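Local coordinates for putative endonuclease/exonuclease/phosphatase family protein (Bacteroides vulgatus ATCC 8482, PDB 3G6S) that probably hydrolyses phosphodiester bonds in nucleic acids, as a putative endonuclease or exonuclease of the DNase I-like endonuclease/exonuclease/phosphatase family, at residues A[77-82]-A[134-139]; A[94-99]-A[116-121]; A[6-11]-A[43-48]; A[165-170]-A[227-232]. One frame throughout, in Å; residues are numbered along the deposited sequence.

Contact 1: residues A[77-82]-A[134-139]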
loop_
_atom_site.group_PDB
_atom_site.type_symbol
_atom_site.label_atom_id
_atom_site.label_comp_id
_atom_site.label_asym_id
_atom_site.label_seq_id
_atom_site.Cartn_x
_atom_site.Cartn_y
_atom_site.Cartn_z
ATOM N N GLU A 77 -3.040 -13.551 3.520
ATOM C CA GLU A 77 -3.274 -12.321 2.774
ATOM C C GLU A 77 -1.996 -11.827 2.090
ATOM O O GLU A 77 -0.896 -11.941 2.625
ATOM C CB GLU A 77 -3.813 -11.224 3.700
ATOM C CG GLU A 77 -4.915 -11.691 4.637
ATOM C CD GLU A 77 -5.589 -10.546 5.383
ATOM O OE1 GLU A 77 -4.889 -9.602 5.809
ATOM O OE2 GLU A 77 -6.824 -10.595 5.559
ATOM N N TYR A 78 -2.154 -11.306 0.884
ATOM C CA TYR A 78 -1.048 -10.752 0.121
ATOM C C TYR A 78 -0.994 -9.260 0.409
ATOM O O TYR A 78 -1.954 -8.673 0.917
ATOM C CB TYR A 78 -1.301 -10.891 -1.379
ATOM C CG TYR A 78 -1.169 -12.274 -1.963
ATOM C CD1 TYR A 78 -0.289 -12.512 -3.017
ATOM C CD2 TYR A 78 -1.951 -13.333 -1.502
ATOM C CE1 TYR A 78 -0.186 -13.762 -3.603
ATOM C CE2 TYR A 78 -1.854 -14.594 -2.080
ATOM C CZ TYR A 78 -0.965 -14.796 -3.131
ATOM O OH TYR A 78 -0.842 -16.030 -3.712
ATOM N N ALA A 79 0.129 -8.646 0.058
ATOM C CA ALA A 79 0.313 -7.195 0.184
ATOM C C ALA A 79 1.043 -6.893 -1.124
ATOM O O ALA A 79 2.160 -6.397 -1.130
ATOM C CB ALA A 79 1.183 -6.876 1.387
ATOM N N PRO A 80 0.385 -7.180 -2.257
ATOM C CA PRO A 80 0.897 -7.001 -3.616
ATOM C C PRO A 80 0.994 -5.602 -4.191
ATOM O O PRO A 80 0.396 -4.651 -3.688
ATOM C CB PRO A 80 -0.049 -7.865 -4.436
ATOM C CG PRO A 80 -1.380 -7.540 -3.797
ATOM C CD PRO A 80 -1.062 -7.486 -2.294
ATOM N N LEU A 81 1.776 -5.514 -5.262
ATOM C CA LEU A 81 2.003 -4.293 -6.012
ATOM C C LEU A 81 1.598 -4.549 -7.461
ATOM O O LEU A 81 2.087 -5.485 -8.091
ATOM C CB LEU A 81 3.487 -3.908 -5.968
ATOM C CG LEU A 81 3.944 -3.146 -4.723
ATOM C CD1 LEU A 81 5.454 -3.171 -4.641
ATOM C CD2 LEU A 81 3.410 -1.716 -4.766
ATOM N N PHE A 82 0.685 -3.739 -7.980
ATOM C CA PHE A 82 0.270 -3.875 -9.370
ATOM C C PHE A 82 0.800 -2.682 -10.145
ATOM O O PHE A 82 0.757 -1.552 -9.659
ATOM C CB PHE A 82 -1.254 -3.964 -9.485
ATOM C CG PHE A 82 -1.804 -5.314 -9.125
ATOM C CD1 PHE A 82 -1.847 -5.728 -7.800
ATOM C CD2 PHE A 82 -2.234 -6.193 -10.118
ATOM C CE1 PHE A 82 -2.313 -7.005 -7.460
ATOM C CE2 PHE A 82 -2.702 -7.478 -9.790
ATOM C CZ PHE A 82 -2.739 -7.881 -8.458
ATOM N N ALA A 134 9.482 0.701 -4.832
ATOM C CA ALA A 134 8.152 0.710 -4.268
ATOM C C ALA A 134 8.110 -0.347 -3.179
ATOM O O ALA A 134 8.581 -1.472 -3.365
ATOM C CB ALA A 134 7.123 0.394 -5.338
ATOM N N VAL A 135 7.549 0.030 -2.037
ATOM C CA VAL A 135 7.408 -0.885 -0.917
ATOM C C VAL A 135 5.971 -0.767 -0.435
ATOM O O VAL A 135 5.487 0.332 -0.177
ATOM C CB VAL A 135 8.384 -0.544 0.239
ATOM C CG1 VAL A 135 8.203 -1.535 1.389
ATOM C CG2 VAL A 135 9.816 -0.611 -0.261
ATOM N N ASN A 136 5.296 -1.908 -0.338
ATOM C CA ASN A 136 3.907 -1.972 0.090
ATOM C C ASN A 136 3.823 -2.886 1.293
ATOM O O ASN A 136 4.343 -4.000 1.268
ATOM C CB ASN A 136 3.042 -2.539 -1.027
ATOM C CG ASN A 136 1.583 -2.491 -0.687
ATOM O OD1 ASN A 136 1.067 -1.434 -0.302
ATOM N ND2 ASN A 136 0.892 -3.626 -0.825
ATOM N N THR A 137 3.153 -2.437 2.344
ATOM C CA THR A 137 3.081 -3.262 3.533
ATOM C C THR A 137 1.748 -3.159 4.283
ATOM O O THR A 137 0.894 -2.355 3.920
ATOM C CB THR A 137 4.259 -2.890 4.463
ATOM O OG1 THR A 137 4.240 -3.719 5.629
ATOM C CG2 THR A 137 4.168 -1.433 4.867
ATOM N N HIS A 138 1.580 -3.990 5.314
ATOM C CA HIS A 138 0.375 -4.011 6.165
ATOM C C HIS A 138 0.824 -4.247 7.609
ATOM O O HIS A 138 1.263 -5.341 7.944
ATOM C CB HIS A 138 -0.573 -5.145 5.757
ATOM C CG HIS A 138 -1.945 -5.023 6.341
ATOM N ND1 HIS A 138 -2.263 -4.077 7.292
ATOM C CD2 HIS A 138 -3.091 -5.695 6.080
ATOM C CE1 HIS A 138 -3.551 -4.169 7.588
ATOM N NE2 HIS A 138 -4.074 -5.141 6.868
ATOM N N PHE A 139 0.717 -3.221 8.454
ATOM C CA PHE A 139 1.136 -3.300 9.860
ATOM C C PHE A 139 0.146 -3.982 10.811
ATOM O O PHE A 139 -1.028 -4.166 10.483
ATOM C CB PHE A 139 1.432 -1.890 10.382
ATOM C CG PHE A 139 2.817 -1.394 10.059
ATOM C CD1 PHE A 139 3.474 -1.800 8.905
ATOM C CD2 PHE A 139 3.454 -0.490 10.899
ATOM C CE1 PHE A 139 4.744 -1.312 8.599
ATOM C CE2 PHE A 139 4.722 0.000 10.596
ATOM C CZ PHE A 139 5.364 -0.411 9.446
#
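Two first torsions bring Leu81 and Asn136 together: Asn136 holds CG opposite its backbone N (chi1 -174°), while Leu81 turns CG opposite its carbonyl carbon (chi1 -83°). The two side chains slide past one another in opposite directions, so that Leu81 CD2 lies 3.8 Å from Asn136 CB and the amide runs on to the backbone of 79-80. There Asn136 ND2 donates to Ala79 O at 3.1 Å. The acceptor lies near the plane of the amide, yet the donor comes in from over the carbonyl group of Ala79, nearly at right angles to the C=O bond. The same ND2 also binds Met44 O, and OD1 receives a hydrogen bond from Thr170 OG1, so both ends of this buried amide are satisfied. A leucine here would probably leave the carbonyls of Ala79 and Met44 without their shared donor inside the core. Beside the amide, Leu81 CD1 rests 4.0 Å from Ala134 CB, an apolar contact. The contact is an inter-sheet one within the two-sheet DNase I-like fold: Leu81 begins strand 81-84 of one sheet, Asn136 belongs to strand 131-138 of the other, and helix 49-58 packs against Pro80 and Phe82.

Contact 2: residues A[94-99]-A[116-121]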
loop_
_atom_site.group_PDB
_atom_site.type_symbol
_atom_site.label_atom_id
_atom_site.label_comp_id
_atom_site.label_asym_id
_atom_site.label_seq_id
_atom_site.Cartn_x
_atom_site.Cartn_y
_atom_site.Cartn_z
ATOM N N ASN A 94 10.772 -8.652 -4.138
ATOM C CA ASN A 94 10.724 -9.704 -3.147
ATOM C C ASN A 94 9.794 -9.313 -2.009
ATOM O O ASN A 94 9.172 -8.251 -2.035
ATOM C CB ASN A 94 12.132 -9.972 -2.619
ATOM C CG ASN A 94 12.208 -11.243 -1.822
ATOM O OD1 ASN A 94 11.909 -12.319 -2.336
ATOM N ND2 ASN A 94 12.596 -11.132 -0.556
ATOM N N THR A 95 9.688 -10.182 -1.014
ATOM C CA THR A 95 8.844 -9.909 0.134
ATOM C C THR A 95 9.508 -10.485 1.383
ATOM O O THR A 95 10.009 -11.601 1.353
ATOM C CB THR A 95 7.408 -10.488 -0.088
ATOM O OG1 THR A 95 6.660 -10.429 1.134
ATOM C CG2 THR A 95 7.472 -11.913 -0.581
ATOM N N PHE A 96 9.551 -9.702 2.461
ATOM C CA PHE A 96 10.154 -10.153 3.710
ATOM C C PHE A 96 9.154 -10.042 4.850
ATOM O O PHE A 96 8.157 -9.327 4.743
ATOM C CB PHE A 96 11.415 -9.341 4.033
ATOM C CG PHE A 96 11.184 -7.861 4.124
ATOM C CD1 PHE A 96 10.773 -7.272 5.321
ATOM C CD2 PHE A 96 11.355 -7.056 3.001
ATOM C CE1 PHE A 96 10.531 -5.902 5.396
ATOM C CE2 PHE A 96 11.116 -5.689 3.063
ATOM C CZ PHE A 96 10.702 -5.109 4.264
ATOM N N TRP A 97 9.424 -10.749 5.943
ATOM C CA TRP A 97 8.533 -10.748 7.099
ATOM C C TRP A 97 8.891 -9.717 8.159
ATOM O O TRP A 97 10.040 -9.622 8.590
ATOM C CB TRP A 97 8.483 -12.159 7.706
ATOM C CG TRP A 97 7.548 -13.036 6.959
ATOM C CD1 TRP A 97 6.269 -13.372 7.319
ATOM C CD2 TRP A 97 7.744 -13.565 5.644
ATOM N NE1 TRP A 97 5.655 -14.069 6.300
ATOM C CE2 TRP A 97 6.541 -14.203 5.261
ATOM C CE3 TRP A 97 8.823 -13.556 4.745
ATOM C CZ2 TRP A 97 6.381 -14.822 4.022
ATOM C CZ3 TRP A 97 8.668 -14.172 3.505
ATOM C CH2 TRP A 97 7.450 -14.801 3.157
ATOM N N LEU A 98 7.893 -8.933 8.562
ATOM C CA LEU A 98 8.091 -7.908 9.577
ATOM C C LEU A 98 8.277 -8.601 10.925
ATOM O O LEU A 98 7.328 -8.786 11.691
ATOM C CB LEU A 98 6.887 -6.949 9.619
ATOM C CG LEU A 98 6.530 -6.222 8.304
ATOM C CD1 LEU A 98 5.437 -5.179 8.561
ATOM C CD2 LEU A 98 7.768 -5.536 7.733
ATOM N N ALA A 99 9.519 -8.997 11.189
ATOM C CA ALA A 99 9.880 -9.689 12.418
ATOM C C ALA A 99 11.381 -9.583 12.658
ATOM O O ALA A 99 12.096 -8.953 11.886
ATOM C CB ALA A 99 9.463 -11.160 12.330
ATOM N N ARG A 116 2.885 -10.478 9.633
ATOM C CA ARG A 116 2.846 -9.334 8.731
ATOM C C ARG A 116 3.991 -9.357 7.715
ATOM O O ARG A 116 5.040 -9.957 7.963
ATOM C CB ARG A 116 2.888 -8.038 9.546
ATOM C CG ARG A 116 1.710 -7.874 10.506
ATOM C CD ARG A 116 0.388 -7.726 9.763
ATOM N NE ARG A 116 -0.756 -7.940 10.644
ATOM C CZ ARG A 116 -2.025 -7.716 10.309
ATOM N NH1 ARG A 116 -2.329 -7.262 9.100
ATOM N NH2 ARG A 116 -2.994 -7.950 11.189
ATOM N N ILE A 117 3.787 -8.714 6.568
ATOM C CA ILE A 117 4.813 -8.675 5.532
ATOM C C ILE A 117 4.878 -7.351 4.780
ATOM O O ILE A 117 4.000 -6.487 4.895
ATOM C CB ILE A 117 4.590 -9.755 4.455
ATOM C CG1 ILE A 117 3.218 -9.556 3.806
ATOM C CG2 ILE A 117 4.748 -11.140 5.053
ATOM C CD1 ILE A 117 2.923 -10.514 2.674
ATOM N N ALA A 118 5.938 -7.218 3.995
ATOM C CA ALA A 118 6.154 -6.051 3.153
ATOM C C ALA A 118 6.650 -6.605 1.820
ATOM O O ALA A 118 7.523 -7.463 1.794
ATOM C CB ALA A 118 7.205 -5.136 3.770
ATOM N N THR A 119 6.061 -6.157 0.721
ATOM C CA THR A 119 6.497 -6.605 -0.597
ATOM C C THR A 119 7.108 -5.377 -1.273
ATOM O O THR A 119 6.540 -4.290 -1.209
ATOM C CB THR A 119 5.319 -7.162 -1.439
ATOM O OG1 THR A 119 4.928 -8.439 -0.920
ATOM C CG2 THR A 119 5.721 -7.326 -2.903
ATOM N N TRP A 120 8.278 -5.550 -1.885
ATOM C CA TRP A 120 8.968 -4.448 -2.552
ATOM C C TRP A 120 9.382 -4.795 -3.963
ATOM O O TRP A 120 9.402 -5.960 -4.349
ATOM C CB TRP A 120 10.223 -4.035 -1.774
ATOM C CG TRP A 120 11.268 -5.106 -1.681
ATOM C CD1 TRP A 120 11.407 -6.022 -0.689
ATOM C CD2 TRP A 120 12.300 -5.396 -2.647
ATOM N NE1 TRP A 120 12.460 -6.867 -0.968
ATOM C CE2 TRP A 120 13.026 -6.503 -2.160
ATOM C CE3 TRP A 120 12.679 -4.822 -3.869
ATOM C CZ2 TRP A 120 14.108 -7.060 -2.853
ATOM C CZ3 TRP A 120 13.763 -5.377 -4.565
ATOM C CH2 TRP A 120 14.464 -6.487 -4.046
ATOM N N ALA A 121 9.745 -3.767 -4.720
ATOM C CA ALA A 121 10.171 -3.958 -6.092
ATOM C C ALA A 121 10.972 -2.770 -6.582
ATOM O O ALA A 121 10.593 -1.616 -6.373
ATOM C CB ALA A 121 8.968 -4.171 -6.984
HETATM O O HOH W 1 13.850 -9.219 0.714
#
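Asn94 with Trp120 and Phe96 with Ala118 are the hydrogen-bonded pairs of an antiparallel ladder between strands 94-97 and 117-121, with strand 88-97 at the outer edge of the six-stranded sheet. Each pair exchanges two backbone bonds, and the shorter one at Asn94 is Trp120 N to Asn94 O at 2.8 Å. Leu98 N extends the series to Arg116 O beyond the regular strands.

Aromatic contacts occupy both faces. On the face of Thr95, Trp97, Ile117 and Thr119, Ile117 CG2 sits over the Trp97 indole, 3.4 Å from the centroid of its five-membered ring; the two side chains run side by side in the same direction. On the face of Asn94, Phe96, Ala118 and Trp120, Ala118 CB lies over the Phe96 ring as a CH-pi contact. Phe96 and Trp120 meet rim to rim, their planes at 36°. Trp120 CG stands between its own N and carbonyl carbon (chi1 63°), a torsion that folds the indole across Asn94, with Asn94 CB 3.5 Å from CZ2. An alanine at Trp120 would probably leave Asn94 and the rim of Phe96 without their aromatic neighbour, and the water that links the indole to Asn94 without one of its two donors.

Polar side chains add a few contacts: Thr95 OG1 lies 3.2 Å from Ala118 O and 3.3 Å from Thr119 OG1, while Trp97 NE1 finds its partner in Arg69 O. A water in the plane of the Trp120 ring accepts from both Asn94 ND2, at 2.6 Å, and Trp120 NE1, at 3.2 Å.

Contact 3: residues A[6-11]-A[43-48]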
loop_
_atom_site.group_PDB
_atom_site.type_symbol
_atom_site.label_atom_id
_atom_site.label_comp_id
_atom_site.label_asym_id
_atom_site.label_seq_id
_atom_site.Cartn_x
_atom_site.Cartn_y
_atom_site.Cartn_z
ATOM N N TRP A 6 0.541 7.095 -8.120
ATOM C CA TRP A 6 0.643 6.032 -7.138
ATOM C C TRP A 6 -0.639 5.894 -6.322
ATOM O O TRP A 6 -1.425 6.839 -6.225
ATOM C CB TRP A 6 1.806 6.364 -6.210
ATOM C CG TRP A 6 2.644 5.194 -5.796
ATOM C CD1 TRP A 6 2.330 4.229 -4.877
ATOM C CD2 TRP A 6 3.967 4.906 -6.244
ATOM N NE1 TRP A 6 3.382 3.357 -4.727
ATOM C CE2 TRP A 6 4.397 3.740 -5.569
ATOM C CE3 TRP A 6 4.829 5.506 -7.172
ATOM C CZ2 TRP A 6 5.663 3.180 -5.770
ATOM C CZ3 TRP A 6 6.084 4.952 -7.372
ATOM C CH2 TRP A 6 6.483 3.790 -6.682
ATOM N N ALA A 7 -0.848 4.720 -5.730
ATOM C CA ALA A 7 -2.033 4.502 -4.904
ATOM C C ALA A 7 -1.892 3.342 -3.925
ATOM O O ALA A 7 -1.326 2.300 -4.253
ATOM C CB ALA A 7 -3.255 4.280 -5.792
ATOM N N THR A 8 -2.401 3.542 -2.713
ATOM C CA THR A 8 -2.394 2.503 -1.692
ATOM C C THR A 8 -3.861 2.200 -1.413
ATOM O O THR A 8 -4.667 3.121 -1.248
ATOM C CB THR A 8 -1.700 2.960 -0.381
ATOM O OG1 THR A 8 -1.754 1.896 0.580
ATOM C CG2 THR A 8 -2.386 4.196 0.206
ATOM N N PHE A 9 -4.213 0.919 -1.357
ATOM C CA PHE A 9 -5.601 0.554 -1.142
ATOM C C PHE A 9 -5.832 -0.813 -0.497
ATOM O O PHE A 9 -5.354 -1.842 -0.981
ATOM C CB PHE A 9 -6.320 0.629 -2.491
ATOM C CG PHE A 9 -7.785 0.353 -2.416
ATOM C CD1 PHE A 9 -8.550 0.879 -1.382
ATOM C CD2 PHE A 9 -8.409 -0.403 -3.401
ATOM C CE1 PHE A 9 -9.924 0.655 -1.323
ATOM C CE2 PHE A 9 -9.786 -0.637 -3.358
ATOM C CZ PHE A 9 -10.549 -0.106 -2.319
ATOM N N ASN A 10 -6.560 -0.809 0.615
ATOM C CA ASN A 10 -6.906 -2.036 1.336
ATOM C C ASN A 10 -8.237 -2.458 0.711
ATOM O O ASN A 10 -9.221 -1.725 0.785
ATOM C CB ASN A 10 -7.102 -1.741 2.834
ATOM C CG ASN A 10 -7.331 -3.010 3.665
ATOM O OD1 ASN A 10 -7.985 -3.958 3.220
ATOM N ND2 ASN A 10 -6.815 -3.013 4.885
ATOM N N ILE A 11 -8.279 -3.635 0.102
ATOM C CA ILE A 11 -9.499 -4.072 -0.547
ATOM C C ILE A 11 -10.443 -4.917 0.302
ATOM O O ILE A 11 -11.509 -5.302 -0.170
ATOM C CB ILE A 11 -9.172 -4.846 -1.828
ATOM C CG1 ILE A 11 -8.413 -6.122 -1.494
ATOM C CG2 ILE A 11 -8.316 -3.984 -2.744
ATOM C CD1 ILE A 11 -8.202 -7.005 -2.686
ATOM N N GLY A 43 -0.330 -0.353 -4.413
ATOM C CA GLY A 43 0.058 -1.279 -3.370
ATOM C C GLY A 43 -1.241 -1.568 -2.645
ATOM O O GLY A 43 -1.855 -0.648 -2.108
HETATM N N MSE A 44 -1.685 -2.819 -2.639
HETATM C CA MSE A 44 -2.946 -3.166 -1.985
HETATM C C MSE A 44 -2.737 -4.069 -0.781
HETATM O O MSE A 44 -1.790 -4.845 -0.743
HETATM C CB MSE A 44 -3.867 -3.862 -2.986
HETATM C CG MSE A 44 -4.148 -3.040 -4.225
HETATM SE SE MSE A 44 -5.091 -4.029 -5.622
HETATM C CE MSE A 44 -6.790 -3.148 -5.544
ATOM N N GLN A 45 -3.617 -3.968 0.209
ATOM C CA GLN A 45 -3.497 -4.819 1.386
ATOM C C GLN A 45 -4.711 -5.746 1.515
ATOM O O GLN A 45 -5.729 -5.540 0.847
ATOM C CB GLN A 45 -3.345 -3.969 2.652
ATOM C CG GLN A 45 -2.201 -2.951 2.622
ATOM C CD GLN A 45 -2.522 -1.734 1.757
ATOM O OE1 GLN A 45 -3.654 -1.256 1.752
ATOM N NE2 GLN A 45 -1.520 -1.214 1.047
ATOM N N GLU A 46 -4.594 -6.761 2.374
ATOM C CA GLU A 46 -5.662 -7.743 2.610
ATOM C C GLU A 46 -6.145 -8.417 1.325
ATOM O O GLU A 46 -7.339 -8.460 1.047
ATOM C CB GLU A 46 -6.863 -7.088 3.316
ATOM C CG GLU A 46 -6.568 -6.479 4.685
ATOM C CD GLU A 46 -7.828 -6.138 5.480
ATOM O OE1 GLU A 46 -7.742 -5.306 6.418
ATOM O OE2 GLU A 46 -8.907 -6.709 5.182
ATOM N N VAL A 47 -5.223 -8.945 0.536
ATOM C CA VAL A 47 -5.612 -9.582 -0.711
ATOM C C VAL A 47 -5.389 -11.099 -0.662
ATOM O O VAL A 47 -4.253 -11.571 -0.573
ATOM C CB VAL A 47 -4.826 -8.960 -1.896
ATOM C CG1 VAL A 47 -5.388 -9.442 -3.216
ATOM C CG2 VAL A 47 -4.886 -7.426 -1.813
ATOM N N LEU A 48 -6.474 -11.868 -0.703
ATOM C CA LEU A 48 -6.356 -13.325 -0.676
ATOM C C LEU A 48 -6.040 -13.826 -2.088
ATOM O O LEU A 48 -6.277 -13.125 -3.081
ATOM C CB LEU A 48 -7.654 -13.958 -0.158
ATOM C CG LEU A 48 -7.977 -13.678 1.316
ATOM C CD1 LEU A 48 -9.326 -14.275 1.682
ATOM C CD2 LEU A 48 -6.882 -14.246 2.198
HETATM O O HOH W 2 -4.052 1.430 1.933
#
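Phe9, Ile11 and Met44 make the apolar, closely packed part of this parallel strand pair. Met44, present as selenomethionine, brings CE to the edge of the Phe9 ring, 3.8 Å from CD2, and the same methyl meets Ile11 CG2. Ile11 CG1 lies between the backbone N and the carbonyl carbon (chi1 64°), which carries CD1 across to Val47, 3.5 Å from CG2. The backbone ladder runs from Gly43 N on Ala7 O to Ile11 N on Gln45 O.

The face of Thr8, Asn10 and Gln45 is polar and holds a water, and toward Glu46 the contact becomes partly exposed. Gln45 bends at chi2 (75°), bringing NE2 within 3.2 Å of Thr8 OG1 in a hydrogen bond tilted from the amide plane. The water accepts from Thr8 OG1 and donates to Gln45 OE1, so the amide reaches Thr8 both directly and through water. Asn10 ND2 gives a bond of 2.9 Å to Glu46 OE1; the carboxylate is met from above its plane, and the two flat groups stand 76° apart. ND2 also reaches Asp172 OD2, and in DNase I-like relatives such strand ends line the active site, to which this cluster probably belongs.

Helix 27-36 joins strands 2-10 and 41-45 in a beta-alpha-beta crossover. Helix 49-58 packs on Met44 and Val47, whereas the polar face looks to strands 131-138 and 167-172 of the second sheet.

Contact 4: residues A[165-170]-A[227-232]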
loop_
_atom_site.group_PDB
_atom_site.type_symbol
_atom_site.label_atom_id
_atom_site.label_comp_id
_atom_site.label_asym_id
_atom_site.label_seq_id
_atom_site.Cartn_x
_atom_site.Cartn_y
_atom_site.Cartn_z
ATOM N N ARG A 165 18.126 6.557 -3.801
ATOM C CA ARG A 165 17.306 6.767 -4.987
ATOM C C ARG A 165 15.831 6.793 -4.561
ATOM O O ARG A 165 15.466 6.242 -3.513
ATOM C CB ARG A 165 17.572 5.653 -6.002
ATOM C CG ARG A 165 18.927 5.784 -6.702
ATOM C CD ARG A 165 19.279 4.560 -7.539
ATOM N NE ARG A 165 19.659 3.438 -6.690
ATOM C CZ ARG A 165 19.988 2.228 -7.134
ATOM N NH1 ARG A 165 19.982 1.960 -8.441
ATOM N NH2 ARG A 165 20.334 1.288 -6.256
ATOM N N PRO A 166 14.967 7.438 -5.364
ATOM C CA PRO A 166 13.534 7.552 -5.078
ATOM C C PRO A 166 12.881 6.242 -4.636
ATOM O O PRO A 166 13.094 5.179 -5.235
ATOM C CB PRO A 166 12.959 8.074 -6.394
ATOM C CG PRO A 166 14.071 8.870 -6.946
ATOM C CD PRO A 166 15.265 7.982 -6.698
ATOM N N ALA A 167 12.081 6.341 -3.581
ATOM C CA ALA A 167 11.373 5.203 -3.011
ATOM C C ALA A 167 10.033 5.658 -2.456
ATOM O O ALA A 167 9.907 6.753 -1.909
ATOM C CB ALA A 167 12.202 4.580 -1.905
ATOM N N VAL A 168 9.029 4.810 -2.596
ATOM C CA VAL A 168 7.713 5.145 -2.098
ATOM C C VAL A 168 7.163 3.961 -1.330
ATOM O O VAL A 168 7.166 2.822 -1.812
ATOM C CB VAL A 168 6.760 5.506 -3.244
ATOM C CG1 VAL A 168 5.415 5.923 -2.684
ATOM C CG2 VAL A 168 7.377 6.623 -4.079
ATOM N N VAL A 169 6.716 4.245 -0.116
ATOM C CA VAL A 169 6.151 3.240 0.755
ATOM C C VAL A 169 4.668 3.496 0.924
ATOM O O VAL A 169 4.249 4.607 1.246
ATOM C CB VAL A 169 6.791 3.283 2.151
ATOM C CG1 VAL A 169 6.081 2.291 3.073
ATOM C CG2 VAL A 169 8.282 2.986 2.043
ATOM N N THR A 170 3.884 2.454 0.702
ATOM C CA THR A 170 2.445 2.527 0.851
ATOM C C THR A 170 1.993 1.395 1.750
ATOM O O THR A 170 2.736 0.435 1.989
ATOM C CB THR A 170 1.712 2.370 -0.508
ATOM O OG1 THR A 170 2.082 1.125 -1.119
ATOM C CG2 THR A 170 2.045 3.515 -1.429
ATOM N N PHE A 227 4.173 7.248 1.891
ATOM C CA PHE A 227 5.384 7.945 2.314
ATOM C C PHE A 227 6.379 7.999 1.170
ATOM O O PHE A 227 6.532 7.032 0.425
ATOM C CB PHE A 227 6.012 7.228 3.512
ATOM C CG PHE A 227 5.187 7.305 4.761
ATOM C CD1 PHE A 227 5.085 8.503 5.467
ATOM C CD2 PHE A 227 4.498 6.184 5.225
ATOM C CE1 PHE A 227 4.309 8.585 6.612
ATOM C CE2 PHE A 227 3.720 6.250 6.367
ATOM C CZ PHE A 227 3.623 7.459 7.068
ATOM N N VAL A 228 7.057 9.132 1.028
ATOM C CA VAL A 228 8.034 9.289 -0.046
ATOM C C VAL A 228 9.339 9.936 0.397
ATOM O O VAL A 228 9.354 10.750 1.315
ATOM C CB VAL A 228 7.476 10.145 -1.203
ATOM C CG1 VAL A 228 6.179 9.537 -1.731
ATOM C CG2 VAL A 228 7.262 11.576 -0.731
ATOM N N THR A 229 10.433 9.580 -0.268
ATOM C CA THR A 229 11.729 10.155 0.056
ATOM C C THR A 229 11.725 11.642 -0.323
ATOM O O THR A 229 11.013 12.050 -1.241
ATOM C CB THR A 229 12.850 9.372 -0.640
ATOM O OG1 THR A 229 12.465 9.056 -1.984
ATOM C CG2 THR A 229 13.112 8.072 0.119
ATOM N N PRO A 230 12.520 12.470 0.382
ATOM C CA PRO A 230 12.591 13.920 0.137
ATOM C C PRO A 230 12.739 14.455 -1.293
ATOM O O PRO A 230 12.363 15.594 -1.566
ATOM C CB PRO A 230 13.720 14.374 1.068
ATOM C CG PRO A 230 14.602 13.179 1.150
ATOM C CD PRO A 230 13.632 12.027 1.245
ATOM N N GLN A 231 13.260 13.634 -2.195
ATOM C CA GLN A 231 13.466 14.009 -3.596
ATOM C C GLN A 231 12.181 14.019 -4.427
ATOM O O GLN A 231 12.015 14.852 -5.314
ATOM C CB GLN A 231 14.459 13.039 -4.229
ATOM C CG GLN A 231 14.200 11.598 -3.806
ATOM C CD GLN A 231 15.396 10.707 -4.037
ATOM O OE1 GLN A 231 15.516 9.637 -3.437
ATOM N NE2 GLN A 231 16.290 11.136 -4.923
ATOM N N VAL A 232 11.272 13.091 -4.156
ATOM C CA VAL A 232 10.049 13.051 -4.937
ATOM C C VAL A 232 9.143 14.249 -4.675
ATOM O O VAL A 232 9.048 14.746 -3.555
ATOM C CB VAL A 232 9.290 11.698 -4.731
ATOM C CG1 VAL A 232 9.806 10.984 -3.502
ATOM C CG2 VAL A 232 7.790 11.935 -4.624
#
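Val168 with Val228 and Val169 with Phe227 form a short antiparallel pairing between strands 167-172 and 224-228 in the six-stranded sheet. Phe227 and Val169 are the hydrogen-bonded pair, with Val169 N to Phe227 O at 2.8 Å and Phe227 N to Val169 O at 2.7 Å, the latter nearly straight at 174°. Val168 and Val228 are the non-hydrogen-bonded pair. Their side chains lie alongside each other and point the same way, with CG1 against CG1 at 3.8 Å. On the other face Val169 CB and Phe227 CB approach more loosely, to 4.2 Å, and the Phe227 ring leads away from segment 165-170.

At Thr229 a side chain takes over from the main chain. With OG1 placed between its backbone N and carbonyl carbon (chi1 42°), the hydroxyl accepts the N-H of Ala167 at 3.2 Å, while the return bond from Thr229 N to Ala167 O is weak. Thr229 CG2 lies 4.1 Å from Ala167 CB. Here the strand gives way to a type I beta turn, Thr229 to Val232, from which the side chain of Gln231 reaches back to Pro166, the two crossing at about a right angle.

Strand 131-138 borders strand 167-172 along its other edge. Helix 144-161 packs on Ala167 and Val169, the Phe227 ring meets Phe173 edge to face, and Val168 faces Trp6 of strand 2-10 in the opposing sheet.

Across the four contacts, chemistry follows place in the fold. Contacts 1 and 3 lie deepest, each centred about 5 Å from the centre of the chain; contacts 2 and 4 are farther out, at about 12 and 13 Å, though still largely buried. Contacts 2 and 4 knit one sheet by antiparallel pairing, and contact 3 knits the other by parallel pairing. Contact 1 instead bridges the sheets, relying on a side-chain amide where they use backbone ladders. It touches all three, whereas contact 2 touches neither contact 3 nor contact 4. Aromatic packing marks contact 2, aliphatic packing contact 4, and a divided apolar and polar character contact 3.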